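Local structure of 3-methyladenine dna-glycosylase (Archaeoglobus fulgidus, 2JHN) at residues Met1-Lys7 / Arg56-Gly62; Val10-Met16 / Tyr79-Gln83. The protein is an archaeal DNA glycosylase of the AlkA type, in which a TATA-box-binding-protein-like domain is joined to a helical domain of the HhH-GPD superfamily. The protein carries 1 engineered substitution. One frame throughout, in Å; residues are numbered along the deposited sequence.

Both contacts belong to the N-terminal TATA-box-binding-protein-like domain, their centres about 12 Å apart. Along the chain their segments alternate: strand 2-5 is followed by helix 12-17, and strand 57-62 by helix 69-80; contact 1 pairs the two strands and contact 2 the start of one helix with the end of the other. Contact 1 forms the border of the antiparallel sheet, where strand 2-5 is outermost within the chain, and contact 2 lies deeper, nearer the centre of the protein. The two meet directly through apolar side chains: Ile58 packs on Val10 and Trp12, and Ile4 and Leu6 on Leu82. Sheet edge and helix ends therefore pack against each other.

Contact 1 (Met1-Lys7 / Arg56-Gly62); sequences MWRIELK and RTIVVEG
Backbone hydrogen bonds join Trp2 to Val60 and Ile4 to Ile58 in both directions, the shortest running from Ile4 N to Ile58 O (2.7 Å) at 174°. Beyond the strand, Leu6 N still donates to Arg56 O (2.9 Å). CA-H...O contacts add to this ladder, as between Val59 CA and Trp2 O (3.4 Å). The pairing is antiparallel and sets strand 2-5 along the border of the five-stranded sheet of the TATA-box-binding-protein-like domain, with strand 57-62 bonded on its other side to strand 44-54. Apolar contacts on the helix-covered face unite Ile4 CD1 with Val60 CG2 (3.9 Å) beneath Trp69. On the same face the Trp2 indole turns its CE3-CZ3 edge to the second strand, CE3 reaching Val60 O (3.3 Å), while Phe64 and Trp69 stack with the ring. Polar and mixed contacts occupy the reverse face. Thr57 OG1 donates to the syn side of Glu5 OE1 (2.6 Å), 25° out of the carboxylate plane; a bend at chi2 (-68°) lays the acid alongside the threonine. Arg3 passes Thr57 CG2 with its CB-to-CD chain and is salt-bridged to Glu53. The Met1 side chain runs across that of Val59, Met1 SD 3.7 Å from Val59 CG1.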
loop_
_atom_site.group_PDB
_atom_site.type_symbol
_atom_site.label_atom_id
_atom_site.label_comp_id
_atom_site.label_asym_id
_atom_site.label_seq_id
_atom_site.Cartn_x
_atom_site.Cartn_y
_atom_site.Cartn_z
ATOM N N MET A 1 16.135 -3.488 -20.207
ATOM C CA MET A 1 16.653 -2.598 -19.132
ATOM C C MET A 1 16.146 -1.204 -19.334
ATOM O O MET A 1 16.336 -0.608 -20.409
ATOM C CB MET A 1 18.178 -2.469 -19.189
ATOM C CG MET A 1 18.907 -3.719 -19.023
ATOM S SD MET A 1 19.382 -3.873 -17.337
ATOM C CE MET A 1 19.489 -5.653 -17.295
ATOM N N TRP A 2 15.528 -0.675 -18.289
ATOM C CA TRP A 2 15.313 0.752 -18.169
ATOM C C TRP A 2 15.835 1.121 -16.788
ATOM O O TRP A 2 15.970 0.253 -15.915
ATOM C CB TRP A 2 13.829 1.101 -18.296
ATOM C CG TRP A 2 13.185 0.708 -19.629
ATOM C CD1 TRP A 2 13.020 1.502 -20.733
ATOM C CD2 TRP A 2 12.608 -0.561 -19.960
ATOM N NE1 TRP A 2 12.383 0.798 -21.736
ATOM C CE2 TRP A 2 12.117 -0.468 -21.287
ATOM C CE3 TRP A 2 12.470 -1.774 -19.272
ATOM C CZ2 TRP A 2 11.495 -1.554 -21.944
ATOM C CZ3 TRP A 2 11.843 -2.862 -19.925
ATOM C CH2 TRP A 2 11.372 -2.741 -21.249
ATOM N N ARG A 3 16.106 2.405 -16.596
ATOM C CA ARG A 3 16.665 2.925 -15.343
ATOM C C ARG A 3 15.855 4.109 -14.840
ATOM O O ARG A 3 15.484 4.995 -15.621
ATOM C CB ARG A 3 18.124 3.350 -15.536
ATOM C CG ARG A 3 19.074 2.179 -15.758
ATOM C CD ARG A 3 20.544 2.634 -15.932
ATOM N NE ARG A 3 21.452 1.501 -15.725
ATOM C CZ ARG A 3 21.770 0.595 -16.659
ATOM N NH1 ARG A 3 21.276 0.683 -17.883
ATOM N NH2 ARG A 3 22.576 -0.403 -16.355
ATOM N N ILE A 4 15.564 4.091 -13.542
ATOM C CA ILE A 4 14.941 5.221 -12.859
ATOM C C ILE A 4 16.018 5.927 -12.042
ATOM O O ILE A 4 16.499 5.383 -11.052
ATOM C CB ILE A 4 13.810 4.762 -11.890
ATOM C CG1 ILE A 4 12.685 4.039 -12.637
ATOM C CG2 ILE A 4 13.247 5.979 -11.095
ATOM C CD1 ILE A 4 11.621 3.454 -11.703
ATOM N N GLU A 5 16.375 7.142 -12.450
ATOM C CA GLU A 5 17.433 7.908 -11.771
ATOM C C GLU A 5 16.852 8.862 -10.743
ATOM O O GLU A 5 15.991 9.671 -11.067
ATOM C CB GLU A 5 18.270 8.681 -12.794
ATOM C CG GLU A 5 18.904 7.801 -13.866
ATOM C CD GLU A 5 19.993 6.877 -13.336
ATOM O OE1 GLU A 5 20.427 6.987 -12.150
ATOM O OE2 GLU A 5 20.428 6.018 -14.136
ATOM N N LEU A 6 17.331 8.756 -9.512
ATOM C CA LEU A 6 16.793 9.507 -8.366
ATOM C C LEU A 6 17.719 10.664 -8.013
ATOM O O LEU A 6 18.935 10.561 -8.214
ATOM C CB LEU A 6 16.673 8.595 -7.145
ATOM C CG LEU A 6 16.034 7.207 -7.322
ATOM C CD1 LEU A 6 16.038 6.450 -6.007
ATOM C CD2 LEU A 6 14.651 7.334 -7.898
ATOM N N LYS A 7 17.157 11.737 -7.449
ATOM C CA LYS A 7 17.987 12.852 -6.953
ATOM C C LYS A 7 18.634 12.532 -5.604
ATOM O O LYS A 7 19.741 12.996 -5.307
ATOM C CB LYS A 7 17.202 14.178 -6.906
ATOM C CG LYS A 7 18.099 15.413 -6.789
ATOM C CD LYS A 7 17.311 16.681 -6.525
ATOM C CE LYS A 7 18.242 17.836 -6.186
ATOM N NZ LYS A 7 17.492 19.044 -5.712
ATOM N N ARG A 56 21.079 5.440 -5.918
ATOM C CA ARG A 56 20.254 6.403 -6.630
ATOM C C ARG A 56 19.715 5.931 -7.977
ATOM O O ARG A 56 19.200 6.738 -8.747
ATOM C CB ARG A 56 21.007 7.725 -6.834
ATOM C CG ARG A 56 21.376 8.397 -5.536
ATOM C CD ARG A 56 21.975 9.776 -5.732
ATOM N NE ARG A 56 22.538 10.208 -4.455
ATOM C CZ ARG A 56 22.990 11.428 -4.187
ATOM N NH1 ARG A 56 22.960 12.386 -5.113
ATOM N NH2 ARG A 56 23.469 11.687 -2.976
ATOM N N THR A 57 19.810 4.633 -8.255
ATOM C CA THR A 57 19.388 4.117 -9.557
ATOM C C THR A 57 18.643 2.818 -9.391
ATOM O O THR A 57 19.201 1.849 -8.894
ATOM C CB THR A 57 20.595 3.868 -10.507
ATOM O OG1 THR A 57 21.330 5.076 -10.661
ATOM C CG2 THR A 57 20.112 3.394 -11.886
ATOM N N ILE A 58 17.390 2.801 -9.833
ATOM C CA ILE A 58 16.590 1.583 -9.809
ATOM C C ILE A 58 16.462 1.075 -11.250
ATOM O O ILE A 58 15.986 1.779 -12.137
ATOM C CB ILE A 58 15.159 1.823 -9.179
ATOM C CG1 ILE A 58 15.255 2.435 -7.764
ATOM C CG2 ILE A 58 14.308 0.529 -9.206
ATOM C CD1 ILE A 58 16.131 1.668 -6.738
ATOM N N VAL A 59 16.911 -0.151 -11.462
ATOM C CA VAL A 59 16.714 -0.823 -12.739
ATOM C C VAL A 59 15.324 -1.465 -12.801
ATOM O O VAL A 59 14.873 -2.079 -11.824
ATOM C CB VAL A 59 17.808 -1.876 -12.968
ATOM C CG1 VAL A 59 17.564 -2.667 -14.297
ATOM C CG2 VAL A 59 19.169 -1.195 -12.962
ATOM N N VAL A 60 14.671 -1.295 -13.945
ATOM C CA VAL A 60 13.411 -1.989 -14.276
ATOM C C VAL A 60 13.597 -2.904 -15.502
ATOM O O VAL A 60 14.185 -2.507 -16.512
ATOM C CB VAL A 60 12.241 -1.005 -14.531
ATOM C CG1 VAL A 60 10.921 -1.775 -14.720
ATOM C CG2 VAL A 60 12.091 0.008 -13.365
ATOM N N GLU A 61 13.115 -4.129 -15.376
ATOM C CA GLU A 61 13.012 -5.045 -16.511
ATOM C C GLU A 61 11.574 -5.535 -16.633
ATOM O O GLU A 61 10.833 -5.611 -15.635
ATOM C CB GLU A 61 13.948 -6.233 -16.313
ATOM C CG GLU A 61 15.427 -5.876 -16.217
ATOM C CD GLU A 61 16.314 -7.110 -16.126
ATOM O OE1 GLU A 61 16.200 -7.998 -17.000
ATOM O OE2 GLU A 61 17.129 -7.200 -15.189
ATOM N N GLY A 62 11.178 -5.888 -17.853
ATOM C CA GLY A 62 9.823 -6.376 -18.079
ATOM C C GLY A 62 9.564 -6.578 -19.555
ATOM O O GLY A 62 10.425 -6.267 -20.383
HETATM O O HOH W 1 13.860 -5.754 -19.713
HETATM O O HOH W 2 21.407 11.842 -8.162
#

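Contact 2 (Val10-Met16 / Tyr79-Gln83); sequences VNWELKM and YLGLQ. With GOL (glycerol), chain G.
Leu80, Lys15 and Leu82 bury the most surface here. Leu80 meets the first segment with both methyls: CD1 lies 4.1 Å from Trp12 CH2, at the edge of the indole and near its plane, and CD2 approaches Met16 CE (4.4 Å). That same Met16 methyl sits 3.6 Å above one face of the indole, while the ring nitrogen of Trp12 donates to Gly33 O. Lys15 bends at chi2 (-65°) and then extends, bringing its ammonium to the carbonyls of Leu80, the last residue of helix 69-80, and of Gly81, which leaves the helix with positive phi. Lys15 NZ donates to Gly81 O (2.9 Å), well off the C=O direction at 119°, and more weakly to Leu80 O (3.0 Å). Phe108 O is a third carbonyl acceptor for this buried ammonium, and the Phe108 ring adds a cation-pi contact. Leu82 turns CD2 to Val10 CG2 (4.4 Å). A glycerol spans the two segments, its O1 donating to Lys15 O (2.9 Å) and its O2 to Tyr79 O (2.8 Å). The contact joins the N-terminal turn of helix 12-17, N-capped by Asn11, to the C-terminal end of helix 69-80, with Trp35 of strand 34-41 packing against Trp12 and Met16.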
loop_
_atom_site.group_PDB
_atom_site.type_symbol
_atom_site.label_atom_id
_atom_site.label_comp_id
_atom_site.label_asym_id
_atom_site.label_seq_id
_atom_site.Cartn_x
_atom_site.Cartn_y
_atom_site.Cartn_z
ATOM N N VAL A 10 17.928 6.079 -1.879
ATOM C CA VAL A 10 16.827 5.351 -1.244
ATOM C C VAL A 10 17.433 4.074 -0.683
ATOM O O VAL A 10 18.342 3.473 -1.289
ATOM C CB VAL A 10 15.692 5.070 -2.261
ATOM C CG1 VAL A 10 16.145 4.073 -3.324
ATOM C CG2 VAL A 10 14.405 4.595 -1.567
ATOM N N ASN A 11 16.993 3.691 0.503
ATOM C CA ASN A 11 17.371 2.425 1.070
ATOM C C ASN A 11 16.387 1.354 0.584
ATOM O O ASN A 11 15.287 1.236 1.112
ATOM C CB ASN A 11 17.389 2.506 2.589
ATOM C CG ASN A 11 17.933 1.254 3.221
ATOM O OD1 ASN A 11 17.453 0.167 2.967
ATOM N ND2 ASN A 11 18.976 1.400 4.040
ATOM N N TRP A 12 16.802 0.587 -0.423
ATOM C CA TRP A 12 15.952 -0.445 -1.014
ATOM C C TRP A 12 15.564 -1.517 -0.009
ATOM O O TRP A 12 14.432 -2.007 -0.020
ATOM C CB TRP A 12 16.654 -1.079 -2.217
ATOM C CG TRP A 12 15.794 -2.025 -3.008
ATOM C CD1 TRP A 12 15.837 -3.403 -2.993
ATOM C CD2 TRP A 12 14.770 -1.665 -3.934
ATOM N NE1 TRP A 12 14.882 -3.916 -3.852
ATOM C CE2 TRP A 12 14.231 -2.871 -4.455
ATOM C CE3 TRP A 12 14.253 -0.439 -4.380
ATOM C CZ2 TRP A 12 13.194 -2.883 -5.406
ATOM C CZ3 TRP A 12 13.201 -0.453 -5.326
ATOM C CH2 TRP A 12 12.694 -1.662 -5.822
ATOM N N GLU A 13 16.497 -1.902 0.862
ATOM C CA GLU A 13 16.215 -2.949 1.826
ATOM C C GLU A 13 15.046 -2.558 2.741
ATOM O O GLU A 13 14.171 -3.372 3.008
ATOM C CB GLU A 13 17.481 -3.328 2.631
ATOM C CG GLU A 13 18.711 -3.634 1.765
ATOM C CD GLU A 13 19.637 -2.427 1.597
ATOM O OE1 GLU A 13 20.665 -2.350 2.318
ATOM O OE2 GLU A 13 19.347 -1.545 0.761
ATOM N N LEU A 14 15.033 -1.298 3.191
ATOM C CA LEU A 14 13.924 -0.757 3.999
ATOM C C LEU A 14 12.597 -0.652 3.212
ATOM O O LEU A 14 11.537 -0.953 3.750
ATOM C CB LEU A 14 14.290 0.600 4.604
ATOM C CG LEU A 14 15.275 0.589 5.788
ATOM C CD1 LEU A 14 15.454 1.993 6.348
ATOM C CD2 LEU A 14 14.850 -0.354 6.906
ATOM N N LYS A 15 12.673 -0.228 1.953
ATOM C CA LYS A 15 11.487 -0.261 1.063
ATOM C C LYS A 15 10.896 -1.670 0.981
ATOM O O LYS A 15 9.688 -1.840 1.086
ATOM C CB LYS A 15 11.806 0.263 -0.344
ATOM C CG LYS A 15 12.021 1.769 -0.440
ATOM C CD LYS A 15 10.780 2.570 -0.120
ATOM C CE LYS A 15 10.859 3.950 -0.780
ATOM N NZ LYS A 15 9.701 4.706 -0.283
ATOM N N MET A 16 11.755 -2.679 0.816
ATOM C CA MET A 16 11.309 -4.079 0.731
ATOM C C MET A 16 10.807 -4.648 2.073
ATOM O O MET A 16 9.907 -5.489 2.090
ATOM C CB MET A 16 12.408 -4.954 0.104
ATOM C CG MET A 16 12.796 -4.557 -1.315
ATOM S SD MET A 16 11.389 -4.623 -2.468
ATOM C CE MET A 16 10.943 -2.885 -2.575
ATOM N N TYR A 79 4.148 3.999 -6.756
ATOM C CA TYR A 79 3.874 2.809 -5.939
ATOM C C TYR A 79 4.974 2.506 -4.894
ATOM O O TYR A 79 4.692 2.166 -3.730
ATOM C CB TYR A 79 3.682 1.593 -6.846
ATOM C CG TYR A 79 3.455 0.296 -6.093
ATOM C CD1 TYR A 79 2.200 0.011 -5.544
ATOM C CD2 TYR A 79 4.483 -0.667 -5.961
ATOM C CE1 TYR A 79 1.951 -1.175 -4.854
ATOM C CE2 TYR A 79 4.243 -1.869 -5.270
ATOM C CZ TYR A 79 2.960 -2.114 -4.733
ATOM O OH TYR A 79 2.657 -3.277 -4.034
ATOM N N LEU A 80 6.216 2.587 -5.339
ATOM C CA LEU A 80 7.374 2.284 -4.473
ATOM C C LEU A 80 7.774 3.489 -3.621
ATOM O O LEU A 80 8.534 3.335 -2.668
ATOM C CB LEU A 80 8.575 1.811 -5.326
ATOM C CG LEU A 80 8.347 0.539 -6.186
ATOM C CD1 LEU A 80 9.467 0.377 -7.235
ATOM C CD2 LEU A 80 8.249 -0.692 -5.316
ATOM N N GLY A 81 7.261 4.675 -3.968
ATOM C CA GLY A 81 7.544 5.891 -3.193
ATOM C C GLY A 81 8.976 6.401 -3.427
ATOM O O GLY A 81 9.732 6.582 -2.471
ATOM N N LEU A 82 9.340 6.632 -4.690
ATOM C CA LEU A 82 10.759 6.965 -4.988
ATOM C C LEU A 82 11.057 8.461 -5.077
ATOM O O LEU A 82 12.219 8.855 -5.354
ATOM C CB LEU A 82 11.233 6.263 -6.255
ATOM C CG LEU A 82 11.085 4.759 -6.280
ATOM C CD1 LEU A 82 11.371 4.200 -7.658
ATOM C CD2 LEU A 82 11.945 4.060 -5.181
ATOM N N GLN A 83 10.037 9.280 -4.817
ATOM C CA GLN A 83 10.128 10.743 -4.974
ATOM C C GLN A 83 11.085 11.334 -3.938
ATOM O O GLN A 83 11.207 10.834 -2.831
ATOM C CB GLN A 83 8.750 11.414 -4.822
ATOM C CG GLN A 83 7.631 10.835 -5.679
ATOM C CD GLN A 83 6.844 9.703 -4.982
ATOM O OE1 GLN A 83 7.303 9.090 -3.996
ATOM N NE2 GLN A 83 5.646 9.442 -5.491
HETATM C C1 GOL G . 7.496 -0.243 -0.864
HETATM O O1 GOL G . 7.874 0.286 0.396
HETATM C C2 GOL G . 6.045 0.050 -1.288
HETATM O O2 GOL G . 5.756 1.441 -1.207
HETATM C C3 GOL G . 5.032 -0.716 -0.437
HETATM O O3 GOL G . 3.830 -0.984 -1.156
#